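Local coordinates for protein trypsin inhibitor BGIT (Momordica charantia, PDB 1VBW) that inhibits trypsin, a serine endopeptidase, as a small protein of the potato type I inhibitor family, probably by offering an exposed binding loop to the enzyme, at residues T43-R47 with C48-R52; W54-E57 with R58-A62; G14-G17 with A18-K21. One frame throughout, in Å; residues are numbered along the deposited sequence. Where two conformers were deposited one is given.

Contacts 2 and 3 are neighbours, their centres about 8 Å apart, and two probable backbone hydrogen bonds join them: Val61 N to Ser15 O and Gly59 O to Gly17 N, both at 2.8 Å. Contact 1 lies on the opposite side of the chain's centre, about 18 Å from each of the others, centre to centre. Strand 50-55 ties it to contact 2, with Arg50 and Arg52 at one end, Trp54 and Val55 at the other. By analogy with the family, residues 43-47 probably form part of the protease-binding loop. Arg52, Thr66 and Gly68 form a sodium site, the ion about 4 Å from the Arg52 side chain; contacts 2 and 3 form a hairpin turn and a helix start.

Contact 1. Residues T43-R47 with C48-R52; sequences TKDFR and CDRVR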
loop_
_atom_site.group_PDB
_atom_site.type_symbol
_atom_site.label_atom_id
_atom_site.label_comp_id
_atom_site.label_asym_id
_atom_site.label_seq_id
_atom_site.Cartn_x
_atom_site.Cartn_y
_atom_site.Cartn_z
ATOM N N THR A 43 2.695 -8.685 9.592
ATOM C CA THR A 43 2.399 -8.497 11.016
ATOM C C THR A 43 1.069 -7.851 11.210
ATOM O O THR A 43 0.689 -6.870 10.569
ATOM C CB THR A 43 3.429 -7.646 11.781
ATOM O OG1 THR A 43 3.542 -6.388 11.126
ATOM C CG2 THR A 43 4.776 -8.370 11.840
ATOM N N LYS A 44 0.337 -8.373 12.205
ATOM C CA LYS A 44 -0.999 -7.855 12.483
ATOM C C LYS A 44 -0.996 -6.724 13.488
ATOM O O LYS A 44 -1.821 -6.710 14.398
ATOM C CB LYS A 44 -1.895 -8.987 12.966
ATOM C CG LYS A 44 -2.075 -10.035 11.895
ATOM C CD LYS A 44 -2.962 -9.518 10.807
ATOM C CE LYS A 44 -3.477 -10.624 9.908
ATOM N NZ LYS A 44 -4.352 -10.169 8.822
ATOM N N ASP A 45 -0.151 -5.755 13.341
ATOM C CA ASP A 45 -0.040 -4.558 14.156
ATOM C C ASP A 45 -0.456 -3.346 13.288
ATOM O O ASP A 45 -0.883 -3.496 12.127
ATOM C CB ASP A 45 1.315 -4.370 14.785
ATOM C CG ASP A 45 2.429 -4.201 13.785
ATOM O OD1 ASP A 45 3.580 -3.894 14.250
ATOM O OD2 ASP A 45 2.204 -4.391 12.572
ATOM N N PHE A 46 -0.371 -2.182 13.856
ATOM C CA PHE A 46 -0.858 -0.953 13.206
ATOM C C PHE A 46 0.275 0.046 13.193
ATOM O O PHE A 46 0.821 0.385 14.250
ATOM C CB PHE A 46 -2.082 -0.393 13.900
ATOM C CG PHE A 46 -2.562 0.869 13.195
ATOM C CD1 PHE A 46 -2.155 2.120 13.650
ATOM C CD2 PHE A 46 -3.422 0.765 12.135
ATOM C CE1 PHE A 46 -2.570 3.252 12.984
ATOM C CE2 PHE A 46 -3.817 1.910 11.410
ATOM C CZ PHE A 46 -3.408 3.138 11.889
ATOM N N ARG A 47 0.572 0.559 12.015
ATOM C CA ARG A 47 1.604 1.556 11.808
ATOM C C ARG A 47 1.105 2.639 10.857
ATOM O O ARG A 47 0.683 2.342 9.739
ATOM C CB ARG A 47 2.818 0.857 11.156
ATOM C CG ARG A 47 3.581 -0.127 12.023
ATOM C CD ARG A 47 4.950 0.420 12.546
ATOM N NE ARG A 47 5.696 0.772 11.378
ATOM C CZ ARG A 47 6.208 -0.018 10.490
ATOM N NH1 ARG A 47 6.797 0.471 9.395
ATOM N NH2 ARG A 47 6.220 -1.354 10.693
ATOM N N CYS A 48 1.280 3.904 11.240
ATOM C CA CYS A 48 0.859 5.029 10.446
ATOM C C CYS A 48 1.767 5.331 9.259
ATOM O O CYS A 48 1.393 6.114 8.399
ATOM C CB CYS A 48 0.740 6.339 11.250
ATOM S SG CYS A 48 -0.680 6.372 12.361
ATOM N N ASP A 49 2.966 4.727 9.264
ATOM C CA ASP A 49 3.981 5.020 8.266
ATOM C C ASP A 49 4.076 3.945 7.184
ATOM O O ASP A 49 4.971 4.022 6.332
ATOM C CB ASP A 49 5.364 5.179 8.938
ATOM C CG ASP A 49 5.752 3.966 9.752
ATOM O OD1 ASP A 49 6.818 3.371 9.464
ATOM O OD2 ASP A 49 5.060 3.645 10.721
ATOM N N ARG A 50 3.176 2.967 7.210
ATOM C CA ARG A 50 3.247 1.800 6.343
ATOM C C ARG A 50 1.984 1.704 5.477
ATOM O O ARG A 50 0.888 1.874 5.995
ATOM C CB ARG A 50 3.309 0.549 7.219
ATOM C CG ARG A 50 3.415 -0.773 6.473
ATOM C CD ARG A 50 3.602 -1.955 7.412
ATOM N NE ARG A 50 2.528 -2.058 8.388
ATOM C CZ ARG A 50 2.629 -2.701 9.547
ATOM N NH1 ARG A 50 1.575 -2.767 10.368
ATOM N NH2 ARG A 50 3.794 -3.254 9.913
ATOM N N VAL A 51 2.188 1.383 4.208
ATOM C CA VAL A 51 1.078 1.042 3.298
ATOM C C VAL A 51 1.432 -0.292 2.650
ATOM O O VAL A 51 2.313 -0.329 1.785
ATOM C CB VAL A 51 0.802 2.121 2.262
ATOM C CG1 VAL A 51 -0.299 1.664 1.301
ATOM C CG2 VAL A 51 0.398 3.435 2.912
ATOM N N ARG A 52 0.732 -1.332 3.022
ATOM C CA ARG A 52 0.879 -2.615 2.340
ATOM C C ARG A 52 0.207 -2.583 0.983
ATOM O O ARG A 52 -0.961 -2.174 0.895
ATOM C CB ARG A 52 0.315 -3.726 3.219
ATOM C CG ARG A 52 1.202 -3.875 4.460
ATOM C CD ARG A 52 0.730 -4.902 5.418
ATOM N NE ARG A 52 1.837 -5.108 6.363
ATOM C CZ ARG A 52 1.367 -5.361 7.607
ATOM N NH1 ARG A 52 0.066 -5.367 7.723
ATOM N NH2 ARG A 52 2.273 -5.596 8.466
HETATM O O HOH W 1 -2.118 -5.240 10.097
#
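Asp45 and Arg50 form the tight centre of this local contact, with Thr43 and Arg52 beside them. Arg50 NH1 donates to Asp45 OD2 at 2.8 Å, 162° at the hydrogen; the bond lies in the guanidinium plane but comes from above the carboxylate plane. In one of its conformers, Thr43 OG1 donates to the same OD2 from the opposite face at 2.8 Å, a two-sided grip. Arg52 runs extended from CG to NE and places NH2 2.9 Å from Thr43 O, on a lone pair in the carbonyl plane. The Arg50 guanidinium is sandwiched: Arg52 NH2 sits 3.1 Å above its centre, and Arg47 CG lies over the opposite face, toward its rim. The C-terminal carboxylate of Gly68 forms a second salt bridge with Arg50 NH1, and water 1 links Arg52 NH1 to Asp45 O. This agrees with the potato type I fold, in which two arginines of the strand behind the exposed loop brace it from beneath; Lys44, turned outward, is probably its specificity residue. The outer side is more open to solvent, with Arg47 and Phe46 exposed. Bent at chi2 and chi3, Arg47 folds back to hold Asp49 side-on, NE on OD2 at 3.0 Å and NH1 on OD1 at 2.9 Å, the groups' planes 38° apart. An alanine in place of Asp49 would probably leave the Arg47 guanidinium without its carboxylate mate and able to swing toward solvent. The sulfur of Cys48, bonded to Cys3, meets the Phe46 ring obliquely, SG 3.7 Å from CE1.

Contact 2. Residues W54-E57 with R58-A62; sequences WVTE and RGIVA
Arg58 turns its backbone N toward Thr56 OG1, 3.1 Å away, closing an ST turn, while its own extended side chain leads off from the contact. The hydroxyl is in place because Thr56 OG1 stands between its backbone N and carbonyl carbon (chi1 72°), which tips it into the turn. Gly59 comes next. Its N donates to Thr56 O at 2.9 Å, from well above the carbonyl plane, and its phi of 85° would press any CB against the carbonyl oxygen of Arg58. Ile60 is gripped twice by Thr56: its N gives a second bond to OG1 at 3.2 Å, nearly straight at 162°, and its O accepts from Thr56 N at 2.8 Å. The same Ile60 O lies 3.1 Å from Val55 CA in a CA-H...O contact. Val61 faces Val55 as a non-hydrogen-bonded antiparallel pair; its CB points away from residues 54-57, and its side chain touches Ala20 of the helix. Ala62 ends the walk, its N bonding Trp54 O at 2.9 Å in the carbonyl plane, while its methyl rests 3.9 Å from Thr56 CG2. Outside the turn, Trp54 packs on Ile36 and Val38, and Val55 on Ile35. A type I turn from Thr56 to Gly59, glycine at its fourth position, with Thr56 O taking Gly59 N and Thr56 N giving to Ile60 O, is a 3:5 hairpin with a G1 beta bulge, here reversing the chain after strand 50-55.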
loop_
_atom_site.group_PDB
_atom_site.type_symbol
_atom_site.label_atom_id
_atom_site.label_comp_id
_atom_site.label_asym_id
_atom_site.label_seq_id
_atom_site.Cartn_x
_atom_site.Cartn_y
_atom_site.Cartn_z
ATOM N N TRP A 54 -0.857 -5.171 -1.619
ATOM C CA TRP A 54 -1.044 -6.601 -1.795
ATOM C C TRP A 54 -1.199 -6.915 -3.285
ATOM O O TRP A 54 -2.089 -6.348 -3.921
ATOM C CB TRP A 54 -2.282 -7.061 -1.050
ATOM C CG TRP A 54 -2.157 -6.953 0.444
ATOM C CD1 TRP A 54 -2.669 -5.970 1.261
ATOM C CD2 TRP A 54 -1.519 -7.917 1.282
ATOM N NE1 TRP A 54 -2.351 -6.260 2.582
ATOM C CE2 TRP A 54 -1.653 -7.449 2.619
ATOM C CE3 TRP A 54 -0.853 -9.109 1.063
ATOM C CZ2 TRP A 54 -1.121 -8.152 3.717
ATOM C CZ3 TRP A 54 -0.334 -9.817 2.140
ATOM C CH2 TRP A 54 -0.490 -9.328 3.435
ATOM N N VAL A 55 -0.362 -7.808 -3.791
ATOM C CA VAL A 55 -0.302 -8.041 -5.238
ATOM C C VAL A 55 -0.526 -9.520 -5.544
ATOM O O VAL A 55 -0.287 -10.444 -4.762
ATOM C CB VAL A 55 1.010 -7.584 -5.836
ATOM C CG1 VAL A 55 1.169 -6.059 -5.697
ATOM C CG2 VAL A 55 2.206 -8.309 -5.283
ATOM N N THR A 56 -0.984 -9.737 -6.795
ATOM C CA THR A 56 -1.081 -11.079 -7.360
ATOM C C THR A 56 0.321 -11.602 -7.692
ATOM O O THR A 56 1.335 -10.920 -7.624
ATOM C CB THR A 56 -1.925 -11.070 -8.636
ATOM O OG1 THR A 56 -1.133 -10.421 -9.647
ATOM C CG2 THR A 56 -3.260 -10.410 -8.445
ATOM N N GLU A 57 0.348 -12.850 -8.183
ATOM C CA GLU A 57 1.595 -13.466 -8.664
ATOM C C GLU A 57 2.184 -12.745 -9.857
ATOM O O GLU A 57 3.376 -12.896 -10.154
ATOM C CB GLU A 57 1.240 -14.952 -8.901
ATOM C CG GLU A 57 0.134 -15.274 -9.892
ATOM C CD GLU A 57 -1.294 -14.911 -9.541
ATOM O OE1 GLU A 57 -1.625 -14.620 -8.349
ATOM O OE2 GLU A 57 -2.179 -14.829 -10.432
ATOM N N ARG A 58 1.390 -11.938 -10.568
ATOM C CA ARG A 58 1.890 -11.137 -11.693
ATOM C C ARG A 58 2.225 -9.705 -11.284
ATOM O O ARG A 58 2.564 -8.851 -12.110
ATOM C CB ARG A 58 0.916 -11.045 -12.864
ATOM C CG ARG A 58 0.618 -12.450 -13.400
ATOM C CD ARG A 58 -0.344 -12.350 -14.598
ATOM N NE ARG A 58 -0.859 -13.717 -14.866
ATOM C CZ ARG A 58 -1.913 -13.930 -15.619
ATOM N NH1 ARG A 58 -2.495 -12.897 -16.232
ATOM N NH2 ARG A 58 -2.321 -15.194 -15.823
ATOM N N GLY A 59 2.076 -9.431 -9.973
ATOM C CA GLY A 59 2.461 -8.109 -9.465
ATOM C C GLY A 59 1.366 -7.051 -9.596
ATOM O O GLY A 59 1.699 -5.875 -9.439
ATOM N N ILE A 60 0.121 -7.427 -9.776
ATOM C CA ILE A 60 -1.006 -6.492 -9.911
ATOM C C ILE A 60 -1.630 -6.298 -8.530
ATOM O O ILE A 60 -1.859 -7.224 -7.800
ATOM C CB ILE A 60 -2.030 -7.028 -10.921
ATOM C CG1 ILE A 60 -1.377 -7.166 -12.312
ATOM C CG2 ILE A 60 -3.243 -6.132 -10.965
ATOM C CD1 ILE A 60 -0.901 -5.847 -12.902
ATOM N N VAL A 61 -1.925 -5.011 -8.239
ATOM C CA VAL A 61 -2.564 -4.696 -6.961
ATOM C C VAL A 61 -3.972 -5.276 -6.885
ATOM O O VAL A 61 -4.807 -5.031 -7.752
ATOM C CB VAL A 61 -2.594 -3.168 -6.790
ATOM C CG1 VAL A 61 -3.257 -2.765 -5.453
ATOM C CG2 VAL A 61 -1.214 -2.560 -6.855
ATOM N N ALA A 62 -4.211 -6.038 -5.807
ATOM C CA ALA A 62 -5.403 -6.842 -5.684
ATOM C C ALA A 62 -6.219 -6.506 -4.447
ATOM O O ALA A 62 -7.233 -7.179 -4.218
ATOM C CB ALA A 62 -5.037 -8.328 -5.638
#

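Contact 3. Residues G14-G17 with A18-K21; sequences GSTG and AAAK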
loop_
_atom_site.group_PDB
_atom_site.type_symbol
_atom_site.label_atom_id
_atom_site.label_comp_id
_atom_site.label_asym_id
_atom_site.label_seq_id
_atom_site.Cartn_x
_atom_site.Cartn_y
_atom_site.Cartn_z
ATOM N N GLY A 14 -5.780 -3.019 -9.561
ATOM C CA GLY A 14 -5.625 -3.205 -10.991
ATOM C C GLY A 14 -4.395 -2.599 -11.573
ATOM O O GLY A 14 -4.064 -2.954 -12.713
ATOM N N SER A 15 -3.702 -1.729 -10.859
ATOM C CA SER A 15 -2.435 -1.153 -11.266
ATOM C C SER A 15 -1.309 -2.140 -10.956
ATOM O O SER A 15 -1.478 -3.074 -10.193
ATOM C CB SER A 15 -2.160 0.176 -10.510
ATOM O OG SER A 15 -3.181 1.131 -10.826
ATOM N N THR A 16 -0.135 -1.884 -11.517
ATOM C CA THR A 16 1.022 -2.672 -11.060
ATOM C C THR A 16 1.453 -2.180 -9.695
ATOM O O THR A 16 1.271 -1.020 -9.256
ATOM C CB THR A 16 2.214 -2.508 -12.010
ATOM O OG1 THR A 16 2.683 -1.121 -11.934
ATOM C CG2 THR A 16 1.798 -2.786 -13.447
ATOM N N GLY A 17 2.108 -3.116 -8.947
ATOM C CA GLY A 17 2.621 -2.734 -7.648
ATOM C C GLY A 17 3.601 -1.594 -7.697
ATOM O O GLY A 17 3.611 -0.730 -6.809
ATOM N N ALA A 18 4.486 -1.580 -8.707
ATOM C CA ALA A 18 5.469 -0.500 -8.809
ATOM C C ALA A 18 4.814 0.839 -9.038
ATOM O O ALA A 18 5.189 1.844 -8.396
ATOM C CB ALA A 18 6.420 -0.811 -9.990
ATOM N N ALA A 19 3.824 0.866 -9.937
ATOM C CA ALA A 19 3.132 2.140 -10.182
ATOM C C ALA A 19 2.480 2.606 -8.881
ATOM O O ALA A 19 2.501 3.811 -8.544
ATOM C CB ALA A 19 2.124 2.029 -11.290
ATOM N N ALA A 20 1.833 1.676 -8.182
ATOM C CA ALA A 20 1.164 2.017 -6.941
ATOM C C ALA A 20 2.095 2.558 -5.894
ATOM O O ALA A 20 1.812 3.559 -5.224
ATOM C CB ALA A 20 0.406 0.792 -6.438
ATOM N N LYS A 21 3.256 1.886 -5.697
ATOM C CA LYS A 21 4.229 2.357 -4.715
ATOM C C LYS A 21 4.601 3.811 -4.958
ATOM O O LYS A 21 4.644 4.611 -4.037
ATOM C CB LYS A 21 5.473 1.454 -4.747
ATOM C CG LYS A 21 6.642 1.929 -3.950
ATOM C CD LYS A 21 7.738 0.859 -3.854
ATOM C CE LYS A 21 9.005 1.335 -3.174
ATOM N NZ LYS A 21 8.760 1.397 -1.694
#
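Thr16 and Ala19 meet where helix 17-27 begins, and the chain arrives there through Gly14 and Ser15, whose backbones are hydrogen-bonded to Val61 of the neighbouring turn. Thr16 occupies the N-cap position. In this conformer its OG1 stands between the backbone N and the carbonyl carbon (chi1 66°), bringing the hydroxyl oxygen round over the first turn, where it accepts from Ala19 N at 3.0 Å with an angle of 158° at the hydrogen. The Ala19 methyl lies alongside, CB 3.3 Å from the same OG1, but being a methyl it can return no bond to Thr16 N, so this is an N-cap without the reciprocal half of a capping box. The carbonyl of Thr16 opens the regular helical series: Ala20 N donates to Thr16 O at 3.0 Å, nearly along the C=O axis. Ala20 CB, 3.5 Å from that oxygen, heads into the buried side, where Leu12 and Val61 cover it. Gly17, buried and the first helical residue, passes the pattern on, its O accepting from Lys21 N at 2.9 Å. Lys21 then runs extended until it bends at chi4, and its NZ finds Glu25 OE2 in a salt bridge and Ala33 O in a hydrogen bond. Chemically, a side-chain oxygen thus takes an amide of the first turn that has no preceding helical carbonyl to serve it; the partial positive charge of the helix start would probably be eased by that oxygen, and the bond would favour this rotamer, although a second conformer of Thr16 is also present.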